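Local coordinates for protein Asp/Glu-specific dipeptidyl-peptidase (Flavobacterium psychrophilum, PDB 5JXF) that removes dipeptides from the N-terminus of oligopeptides as a serine peptidase, with strict specificity for Asp or Glu at the P1 position, at residues A[70-78]-A[262-270]; A[88-99]-A[672-680]. One frame throughout, in Å; residues are numbered along the deposited sequence.

Interaction 1 of 2, residues A[70-78]-A[262-270]; sequences NHSSLKDAV and IPKHFLPVS
D76 and K264 make the polar side of this contact, though no hydrogen bond joins the two segments directly. The K264 chain, extended beyond CG, slants past the carboxylate, its CD 3.7 Å from D76 OD1. Its NZ stays 4.5 Å from D76 OD1, too far for a salt bridge, so any attraction is probably weak. D76 OD1 instead pairs with K75 NZ at 3.1 Å, on the syn side of the carboxylate, while OD2 takes the S73 backbone N-H on its anti side. K75 NZ also donates to I141 O and V142 O. With CG beside the backbone N (chi1 -65°), the D76 carboxylate folds back over its own turn to reach the S73 N-H. Were D76 replaced by an alanine, S73 N would probably lose its acceptor and K75 NZ its counter-charge. The one polar link across is a water that donates to D76 O and accepts from K264 N.

In the fold, 70-78 is the turn leading into strand 80-81 of the first sheet, and 262-270 is the link running from that sheet toward strand 279-284 of the second; S46 peptidases build their catalytic domain from two such chymotrypsin-like barrels.

Van der Waals packing makes up the rest. H265 turns its CG anti to the backbone N (chi1 -176°), which lays the imidazole alongside L74, pointing the same way, with NE2 3.7 Å from L74 CD2. A77 CB sits at the edge of that ring, 3.8 Å from H265 CD2, and S73 O approaches it obliquely. Beyond the histidine the contact turns apolar: L267 CG packs at 3.9 Å on A77 CB, and L74 CD2 also reaches L267, while L74 continues onto M281 and M283. At the outer end S72 CB rests 3.4 Å from K264 O.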
loop_
_atom_site.group_PDB
_atom_site.type_symbol
_atom_site.label_atom_id
_atom_site.label_comp_id
_atom_site.label_asym_id
_atom_site.label_seq_id
_atom_site.Cartn_x
_atom_site.Cartn_y
_atom_site.Cartn_z
ATOM N N ASN A 70 -2.452 -47.790 -15.154
ATOM C CA ASN A 70 -2.377 -48.520 -16.402
ATOM C C ASN A 70 -1.357 -47.934 -17.361
ATOM O O ASN A 70 -0.734 -48.661 -18.121
ATOM C CB ASN A 70 -3.752 -48.558 -17.070
ATOM C CG ASN A 70 -4.737 -49.436 -16.318
ATOM O OD1 ASN A 70 -4.340 -50.346 -15.582
ATOM N ND2 ASN A 70 -6.024 -49.175 -16.506
ATOM N N HIS A 71 -1.188 -46.615 -17.324
ATOM C CA HIS A 71 -0.328 -45.941 -18.281
ATOM C C HIS A 71 0.220 -44.631 -17.703
ATOM O O HIS A 71 -0.082 -44.274 -16.563
ATOM C CB HIS A 71 -1.106 -45.687 -19.571
ATOM C CG HIS A 71 -2.432 -45.019 -19.353
ATOM N ND1 HIS A 71 -2.547 -43.745 -18.841
ATOM C CD2 HIS A 71 -3.696 -45.450 -19.573
ATOM C CE1 HIS A 71 -3.825 -43.421 -18.756
ATOM N NE2 HIS A 71 -4.542 -44.437 -19.197
ATOM N N SER A 72 1.049 -43.926 -18.460
ATOM C CA SER A 72 1.608 -42.670 -17.931
ATOM C C SER A 72 0.492 -41.672 -17.684
ATOM O O SER A 72 -0.572 -41.773 -18.284
ATOM C CB SER A 72 2.630 -42.073 -18.890
ATOM O OG SER A 72 1.989 -41.642 -20.078
ATOM N N SER A 73 0.733 -40.723 -16.784
ATOM C CA SER A 73 -0.236 -39.664 -16.482
ATOM C C SER A 73 0.470 -38.436 -15.909
ATOM O O SER A 73 1.696 -38.449 -15.761
ATOM C CB SER A 73 -1.286 -40.158 -15.497
ATOM O OG SER A 73 -0.680 -40.459 -14.255
ATOM N N LEU A 74 -0.296 -37.396 -15.567
ATOM C CA LEU A 74 0.302 -36.156 -15.049
ATOM C C LEU A 74 1.138 -36.401 -13.806
ATOM O O LEU A 74 2.177 -35.777 -13.636
ATOM C CB LEU A 74 -0.775 -35.100 -14.737
ATOM C CG LEU A 74 -1.500 -34.557 -15.971
ATOM C CD1 LEU A 74 -2.260 -33.258 -15.655
ATOM C CD2 LEU A 74 -0.521 -34.331 -17.097
ATOM N N LYS A 75 0.700 -37.335 -12.957
ATOM C CA LYS A 75 1.366 -37.558 -11.669
ATOM C C LYS A 75 2.835 -37.934 -11.851
ATOM O O LYS A 75 3.671 -37.606 -11.006
ATOM C CB LYS A 75 0.644 -38.640 -10.845
ATOM C CG LYS A 75 0.915 -40.069 -11.286
ATOM C CD LYS A 75 0.691 -41.047 -10.146
ATOM C CE LYS A 75 0.770 -42.488 -10.625
ATOM N NZ LYS A 75 2.168 -42.916 -10.899
ATOM N N ASP A 76 3.135 -38.613 -12.958
ATOM C CA ASP A 76 4.508 -38.974 -13.316
ATOM C C ASP A 76 5.414 -37.785 -13.600
ATOM O O ASP A 76 6.633 -37.913 -13.605
ATOM C CB ASP A 76 4.495 -39.900 -14.531
ATOM C CG ASP A 76 3.835 -41.245 -14.217
ATOM O OD1 ASP A 76 4.073 -41.765 -13.102
ATOM O OD2 ASP A 76 3.048 -41.742 -15.045
ATOM N N ALA A 77 4.817 -36.621 -13.825
ATOM C CA ALA A 77 5.602 -35.435 -14.112
ATOM C C ALA A 77 5.679 -34.482 -12.900
ATOM O O ALA A 77 6.282 -33.401 -12.993
ATOM C CB ALA A 77 5.023 -34.718 -15.330
ATOM N N VAL A 78 5.077 -34.873 -11.776
ATOM C CA VAL A 78 5.056 -34.000 -10.592
ATOM C C VAL A 78 5.610 -34.659 -9.318
ATOM O O VAL A 78 4.866 -35.181 -8.484
ATOM C CB VAL A 78 3.631 -33.488 -10.319
ATOM C CG1 VAL A 78 3.650 -32.421 -9.237
ATOM C CG2 VAL A 78 3.036 -32.887 -11.612
ATOM N N ILE A 262 15.119 -40.612 -17.236
ATOM C CA ILE A 262 14.116 -40.485 -18.285
ATOM C C ILE A 262 12.739 -40.704 -17.678
ATOM O O ILE A 262 12.435 -41.784 -17.153
ATOM C CB ILE A 262 14.381 -41.477 -19.454
ATOM C CG1 ILE A 262 15.782 -41.233 -20.034
ATOM C CG2 ILE A 262 13.268 -41.371 -20.518
ATOM C CD1 ILE A 262 16.263 -42.333 -20.972
ATOM N N PRO A 263 11.897 -39.661 -17.708
ATOM C CA PRO A 263 10.612 -39.788 -17.021
ATOM C C PRO A 263 9.548 -40.516 -17.834
ATOM O O PRO A 263 9.660 -40.644 -19.052
ATOM C CB PRO A 263 10.194 -38.328 -16.794
ATOM C CG PRO A 263 10.814 -37.589 -17.956
ATOM C CD PRO A 263 12.132 -38.299 -18.230
ATOM N N LYS A 264 8.512 -40.973 -17.141
ATOM C CA LYS A 264 7.340 -41.540 -17.781
ATOM C C LYS A 264 6.480 -40.499 -18.489
ATOM O O LYS A 264 5.718 -40.831 -19.404
ATOM C CB LYS A 264 6.512 -42.291 -16.743
ATOM C CG LYS A 264 7.329 -43.348 -16.019
ATOM C CD LYS A 264 6.579 -43.944 -14.843
ATOM C CE LYS A 264 7.379 -45.067 -14.177
ATOM N NZ LYS A 264 6.909 -45.228 -12.781
ATOM N N HIS A 265 6.609 -39.239 -18.071
ATOM C CA HIS A 265 5.828 -38.156 -18.651
ATOM C C HIS A 265 6.483 -36.829 -18.282
ATOM O O HIS A 265 7.067 -36.688 -17.207
ATOM C CB HIS A 265 4.372 -38.180 -18.150
ATOM C CG HIS A 265 3.492 -37.139 -18.780
ATOM N ND1 HIS A 265 3.043 -37.229 -20.078
ATOM C CD2 HIS A 265 2.973 -35.989 -18.285
ATOM C CE1 HIS A 265 2.294 -36.176 -20.362
ATOM N NE2 HIS A 265 2.230 -35.412 -19.289
ATOM N N PHE A 266 6.403 -35.858 -19.174
ATOM C CA PHE A 266 6.923 -34.549 -18.856
ATOM C C PHE A 266 5.949 -33.545 -19.423
ATOM O O PHE A 266 5.204 -33.873 -20.335
ATOM C CB PHE A 266 8.338 -34.349 -19.407
ATOM C CG PHE A 266 8.412 -34.256 -20.900
ATOM C CD1 PHE A 266 8.450 -35.403 -21.686
ATOM C CD2 PHE A 266 8.463 -33.012 -21.522
ATOM C CE1 PHE A 266 8.531 -35.309 -23.058
ATOM C CE2 PHE A 266 8.545 -32.912 -22.892
ATOM C CZ PHE A 266 8.578 -34.055 -23.668
ATOM N N LEU A 267 5.927 -32.341 -18.852
ATOM C CA LEU A 267 4.920 -31.361 -19.211
ATOM C C LEU A 267 5.425 -30.531 -20.359
ATOM O O LEU A 267 6.512 -29.946 -20.277
ATOM C CB LEU A 267 4.572 -30.457 -18.014
ATOM C CG LEU A 267 4.141 -31.176 -16.735
ATOM C CD1 LEU A 267 4.026 -30.195 -15.575
ATOM C CD2 LEU A 267 2.833 -31.872 -16.954
ATOM N N PRO A 268 4.659 -30.494 -21.454
ATOM C CA PRO A 268 4.994 -29.497 -22.471
ATOM C C PRO A 268 4.706 -28.110 -21.866
ATOM O O PRO A 268 3.864 -28.026 -20.967
ATOM C CB PRO A 268 4.042 -29.816 -23.623
ATOM C CG PRO A 268 3.424 -31.150 -23.295
ATOM C CD PRO A 268 3.445 -31.243 -21.797
ATOM N N VAL A 269 5.413 -27.083 -22.335
ATOM C CA VAL A 269 5.286 -25.730 -21.833
ATOM C C VAL A 269 4.605 -24.851 -22.872
ATOM O O VAL A 269 5.088 -24.724 -23.992
ATOM C CB VAL A 269 6.662 -25.115 -21.485
ATOM C CG1 VAL A 269 6.485 -23.692 -21.014
ATOM C CG2 VAL A 269 7.375 -25.954 -20.428
ATOM N N SER A 270 3.482 -24.254 -22.493
ATOM C CA SER A 270 2.728 -23.380 -23.389
ATOM C C SER A 270 3.384 -22.008 -23.626
ATOM O O SER A 270 3.988 -21.448 -22.718
ATOM C CB SER A 270 1.323 -23.169 -22.836
ATOM O OG SER A 270 0.641 -22.191 -23.597
HETATM O O HOH W 1 8.074 -40.219 -14.155
#

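Interaction 2 of 2, residues A[88-99]-A[672-680]; sequences EVISPKGLILTN and NLIGLNFDR. With ASP (aspartic acid), chain F; ARG (arginine), chain E.
The N99 amide stands almost perpendicular to the F678 ring, their planes 89° apart, and meets that residue at CB, 3.3 Å from N99 OD1; the ring itself leads away toward V699 and V701. At the amide's edge, ND2 donates to N677 O at 3.0 Å, close to the amide plane, and L676 CG lies 3.6 Å from the same nitrogen. The R680 guanidinium has the bound aspartate's carboxylate at its edge, in plane: NE donates to OD2 and NH2 to OD1, each at 2.8 Å. This paired grip fits the role inferred for R680 in P1 specificity. D679 OD1 accepts from the bound arginine's N at 2.9 Å.

Strands 95-98 and 673-680 belong to different sheets of the chymotrypsin-like double barrel, their axes inclined at 49°, and the leucines, with I90 and E88, pack between them. L676 directs CD2 to L97 CG and T98 O, while L673 CD2 meets L97 CD2 and I90 CG2. E88 bends at chi2 and brings OE2 within 3.5 Å of L676 CD1; OE2 is buried there with no polar partner in the model, which could favour protonation of the carboxylate.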
loop_
_atom_site.group_PDB
_atom_site.type_symbol
_atom_site.label_atom_id
_atom_site.label_comp_id
_atom_site.label_asym_id
_atom_site.label_seq_id
_atom_site.Cartn_x
_atom_site.Cartn_y
_atom_site.Cartn_z
ATOM N N GLU A 88 8.262 -30.060 -11.044
ATOM C CA GLU A 88 7.608 -30.681 -12.184
ATOM C C GLU A 88 8.616 -30.976 -13.285
ATOM O O GLU A 88 9.528 -30.198 -13.531
ATOM C CB GLU A 88 6.476 -29.816 -12.731
ATOM C CG GLU A 88 6.917 -28.457 -13.229
ATOM C CD GLU A 88 6.563 -27.358 -12.249
ATOM O OE1 GLU A 88 6.549 -27.641 -11.036
ATOM O OE2 GLU A 88 6.282 -26.227 -12.695
ATOM N N VAL A 89 8.475 -32.142 -13.911
ATOM C CA VAL A 89 9.361 -32.528 -15.005
ATOM C C VAL A 89 8.966 -31.813 -16.297
ATOM O O VAL A 89 7.811 -31.895 -16.717
ATOM C CB VAL A 89 9.335 -34.046 -15.242
ATOM C CG1 VAL A 89 10.486 -34.420 -16.143
ATOM C CG2 VAL A 89 9.404 -34.811 -13.889
ATOM N N ILE A 90 9.909 -31.128 -16.937
ATOM C CA ILE A 90 9.553 -30.352 -18.129
ATOM C C ILE A 90 10.420 -30.739 -19.324
ATOM O O ILE A 90 10.493 -30.038 -20.325
ATOM C CB ILE A 90 9.636 -28.830 -17.852
ATOM C CG1 ILE A 90 11.005 -28.410 -17.335
ATOM C CG2 ILE A 90 8.608 -28.432 -16.831
ATOM C CD1 ILE A 90 11.265 -26.894 -17.536
ATOM N N SER A 91 11.036 -31.909 -19.230
ATOM C CA SER A 91 11.861 -32.428 -20.314
ATOM C C SER A 91 12.034 -33.922 -20.254
ATOM O O SER A 91 11.985 -34.497 -19.174
ATOM C CB SER A 91 13.232 -31.737 -20.287
ATOM O OG SER A 91 14.224 -32.742 -20.069
ATOM N N PRO A 92 12.235 -34.562 -21.420
ATOM C CA PRO A 92 12.464 -36.010 -21.294
ATOM C C PRO A 92 13.859 -36.398 -20.802
ATOM O O PRO A 92 14.194 -37.576 -20.904
ATOM C CB PRO A 92 12.232 -36.536 -22.719
ATOM C CG PRO A 92 12.563 -35.295 -23.647
ATOM C CD PRO A 92 12.033 -34.121 -22.816
ATOM N N LYS A 93 14.657 -35.466 -20.283
ATOM C CA LYS A 93 15.954 -35.863 -19.724
ATOM C C LYS A 93 16.117 -35.433 -18.256
ATOM O O LYS A 93 17.228 -35.152 -17.798
ATOM C CB LYS A 93 17.093 -35.316 -20.594
ATOM C CG LYS A 93 17.214 -36.066 -21.926
ATOM C CD LYS A 93 18.536 -35.829 -22.643
ATOM C CE LYS A 93 18.615 -34.415 -23.173
ATOM N NZ LYS A 93 19.751 -34.260 -24.134
ATOM N N GLY A 94 14.999 -35.401 -17.527
ATOM C CA GLY A 94 15.005 -35.156 -16.095
ATOM C C GLY A 94 15.052 -33.704 -15.624
ATOM O O GLY A 94 15.209 -33.440 -14.437
ATOM N N LEU A 95 14.947 -32.764 -16.552
ATOM C CA LEU A 95 14.904 -31.344 -16.204
ATOM C C LEU A 95 13.654 -31.096 -15.418
ATOM O O LEU A 95 12.557 -31.368 -15.907
ATOM C CB LEU A 95 14.925 -30.468 -17.456
ATOM C CG LEU A 95 15.065 -28.961 -17.222
ATOM C CD1 LEU A 95 16.330 -28.719 -16.422
ATOM C CD2 LEU A 95 15.115 -28.193 -18.551
ATOM N N ILE A 96 13.818 -30.631 -14.179
ATOM C CA ILE A 96 12.671 -30.271 -13.345
ATOM C C ILE A 96 12.679 -28.797 -12.972
ATOM O O ILE A 96 13.733 -28.162 -12.804
ATOM C CB ILE A 96 12.572 -31.083 -12.019
ATOM C CG1 ILE A 96 13.769 -30.823 -11.117
ATOM C CG2 ILE A 96 12.412 -32.592 -12.290
ATOM C CD1 ILE A 96 13.691 -31.587 -9.831
ATOM N N LEU A 97 11.477 -28.279 -12.806
ATOM C CA LEU A 97 11.280 -26.869 -12.529
ATOM C C LEU A 97 10.663 -26.734 -11.142
ATOM O O LEU A 97 9.778 -27.504 -10.782
ATOM C CB LEU A 97 10.391 -26.238 -13.610
ATOM C CG LEU A 97 9.999 -24.771 -13.383
ATOM C CD1 LEU A 97 11.231 -23.893 -13.589
ATOM C CD2 LEU A 97 8.871 -24.376 -14.344
ATOM N N THR A 98 11.163 -25.795 -10.350
ATOM C CA THR A 98 10.554 -25.503 -9.058
ATOM C C THR A 98 10.722 -23.989 -8.737
ATOM O O THR A 98 11.073 -23.206 -9.621
ATOM C CB THR A 98 11.152 -26.401 -7.927
ATOM O OG1 THR A 98 10.352 -26.284 -6.745
ATOM C CG2 THR A 98 12.598 -26.022 -7.594
ATOM N N ASN A 99 10.437 -23.578 -7.507
ATOM C CA ASN A 99 10.612 -22.152 -7.100
ATOM C C ASN A 99 12.050 -21.807 -6.787
ATOM O O ASN A 99 12.837 -22.677 -6.415
ATOM C CB ASN A 99 9.795 -21.798 -5.845
ATOM C CG ASN A 99 8.319 -21.729 -6.102
ATOM O OD1 ASN A 99 7.511 -21.790 -5.172
ATOM N ND2 ASN A 99 7.951 -21.590 -7.363
ATOM N N ASN A 672 -1.023 -28.673 -20.485
ATOM C CA ASN A 672 0.201 -27.914 -20.720
ATOM C C ASN A 672 0.553 -26.988 -19.573
ATOM O O ASN A 672 -0.325 -26.349 -18.991
ATOM C CB ASN A 672 0.068 -27.085 -22.008
ATOM C CG ASN A 672 -0.404 -27.919 -23.182
ATOM O OD1 ASN A 672 0.339 -28.749 -23.705
ATOM N ND2 ASN A 672 -1.652 -27.721 -23.586
ATOM N N LEU A 673 1.844 -26.900 -19.271
ATOM C CA LEU A 673 2.328 -26.009 -18.231
ATOM C C LEU A 673 2.159 -24.546 -18.628
ATOM O O LEU A 673 2.717 -24.121 -19.633
ATOM C CB LEU A 673 3.799 -26.268 -17.930
ATOM C CG LEU A 673 4.273 -25.536 -16.670
ATOM C CD1 LEU A 673 3.506 -26.076 -15.480
ATOM C CD2 LEU A 673 5.781 -25.654 -16.463
ATOM N N ILE A 674 1.419 -23.784 -17.824
ATOM C CA ILE A 674 1.215 -22.348 -18.071
ATOM C C ILE A 674 1.694 -21.446 -16.916
ATOM O O ILE A 674 1.929 -20.245 -17.103
ATOM C CB ILE A 674 -0.261 -22.029 -18.322
ATOM C CG1 ILE A 674 -1.142 -22.778 -17.317
ATOM C CG2 ILE A 674 -0.640 -22.350 -19.744
ATOM C CD1 ILE A 674 -2.593 -22.292 -17.284
ATOM N N GLY A 675 1.822 -22.016 -15.725
ATOM C CA GLY A 675 2.273 -21.272 -14.565
ATOM C C GLY A 675 3.068 -22.112 -13.584
ATOM O O GLY A 675 3.044 -23.359 -13.617
ATOM N N LEU A 676 3.793 -21.422 -12.716
ATOM C CA LEU A 676 4.531 -22.057 -11.627
ATOM C C LEU A 676 4.105 -21.455 -10.293
ATOM O O LEU A 676 4.399 -20.288 -10.026
ATOM C CB LEU A 676 6.023 -21.881 -11.866
ATOM C CG LEU A 676 7.021 -22.209 -10.769
ATOM C CD1 LEU A 676 7.023 -23.701 -10.450
ATOM C CD2 LEU A 676 8.373 -21.752 -11.244
ATOM N N ASN A 677 3.387 -22.231 -9.475
ATOM C CA ASN A 677 2.845 -21.726 -8.220
ATOM C C ASN A 677 3.924 -21.355 -7.228
ATOM O O ASN A 677 4.950 -22.026 -7.156
ATOM C CB ASN A 677 1.910 -22.746 -7.594
ATOM C CG ASN A 677 1.241 -22.234 -6.354
ATOM O OD1 ASN A 677 0.342 -21.393 -6.434
ATOM N ND2 ASN A 677 1.661 -22.742 -5.188
ATOM N N PHE A 678 3.712 -20.277 -6.468
ATOM C CA PHE A 678 4.737 -19.904 -5.498
ATOM C C PHE A 678 4.292 -19.098 -4.287
ATOM O O PHE A 678 5.085 -18.912 -3.366
ATOM C CB PHE A 678 5.880 -19.173 -6.205
ATOM C CG PHE A 678 5.587 -17.730 -6.567
ATOM C CD1 PHE A 678 4.896 -17.413 -7.734
ATOM C CD2 PHE A 678 6.076 -16.688 -5.781
ATOM C CE1 PHE A 678 4.673 -16.078 -8.101
ATOM C CE2 PHE A 678 5.850 -15.336 -6.130
ATOM C CZ PHE A 678 5.151 -15.032 -7.290
ATOM N N ASP A 679 3.034 -18.667 -4.235
ATOM C CA ASP A 679 2.579 -17.943 -3.062
ATOM C C ASP A 679 1.071 -17.870 -2.988
ATOM O O ASP A 679 0.381 -18.394 -3.857
ATOM C CB ASP A 679 3.148 -16.511 -3.064
ATOM C CG ASP A 679 3.511 -16.026 -1.667
ATOM O OD1 ASP A 679 3.084 -16.662 -0.682
ATOM O OD2 ASP A 679 4.220 -15.005 -1.550
ATOM N N ARG A 680 0.575 -17.191 -1.953
ATOM C CA ARG A 680 -0.830 -16.806 -1.844
ATOM C C ARG A 680 -0.902 -15.309 -1.627
ATOM O O ARG A 680 0.054 -14.715 -1.132
ATOM C CB ARG A 680 -1.521 -17.504 -0.678
ATOM C CG ARG A 680 -1.844 -18.983 -0.886
ATOM C CD ARG A 680 -2.286 -19.555 0.417
ATOM N NE ARG A 680 -1.134 -20.006 1.185
ATOM C CZ ARG A 680 -1.177 -20.345 2.468
ATOM N NH1 ARG A 680 -2.318 -20.236 3.131
ATOM N NH2 ARG A 680 -0.080 -20.777 3.084
HETATM N N ASP F . 5.109 -20.097 -0.282
HETATM C CA ASP F . 4.456 -21.323 0.189
HETATM C C ASP F . 5.314 -22.573 0.095
HETATM O O ASP F . 4.839 -23.634 -0.321
HETATM C CB ASP F . 3.137 -21.548 -0.571
HETATM C CG ASP F . 1.960 -20.802 0.045
HETATM O OD1 ASP F . 2.030 -20.463 1.239
HETATM O OD2 ASP F . 0.953 -20.567 -0.660
HETATM N N ARG E . 5.667 -16.839 0.658
HETATM C CA ARG E . 6.278 -17.962 -0.039
HETATM C C ARG E . 5.722 -19.262 0.553
HETATM O O ARG E . 5.821 -19.485 1.756
HETATM C CB ARG E . 7.807 -17.907 0.073
HETATM C CG ARG E . 8.452 -16.699 -0.622
HETATM C CD ARG E . 9.964 -16.652 -0.391
HETATM N NE ARG E . 10.293 -16.587 1.030
HETATM C CZ ARG E . 10.469 -15.452 1.712
HETATM N NH1 ARG E . 10.360 -14.274 1.098
HETATM N NH2 ARG E . 10.763 -15.490 3.011
#

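In the fold
The centres of interactions 1 and 2 lie about 11 Å apart, on the same side of the chain's centre, and their segments alternate along the sequence: 70-78, 88-99, 262-270, 672-680. Backbone links tie them directly, with A77 O 2.7 Å from V89 N and P268 O 2.9 Å from L673 N, both probable hydrogen bonds. P263 also packs on S91 and P92. Strands 85-89 and 95-98 belong to the first sheet and 673-680 to the second, so interaction 2 lies where the two sheets meet and runs inward along 673-680 to the dipeptide pocket. Interaction 1, away from the annotated sites, joins loops beside these strands, L74 and V78 reaching strand 279-284 and V78 also strand 85-89.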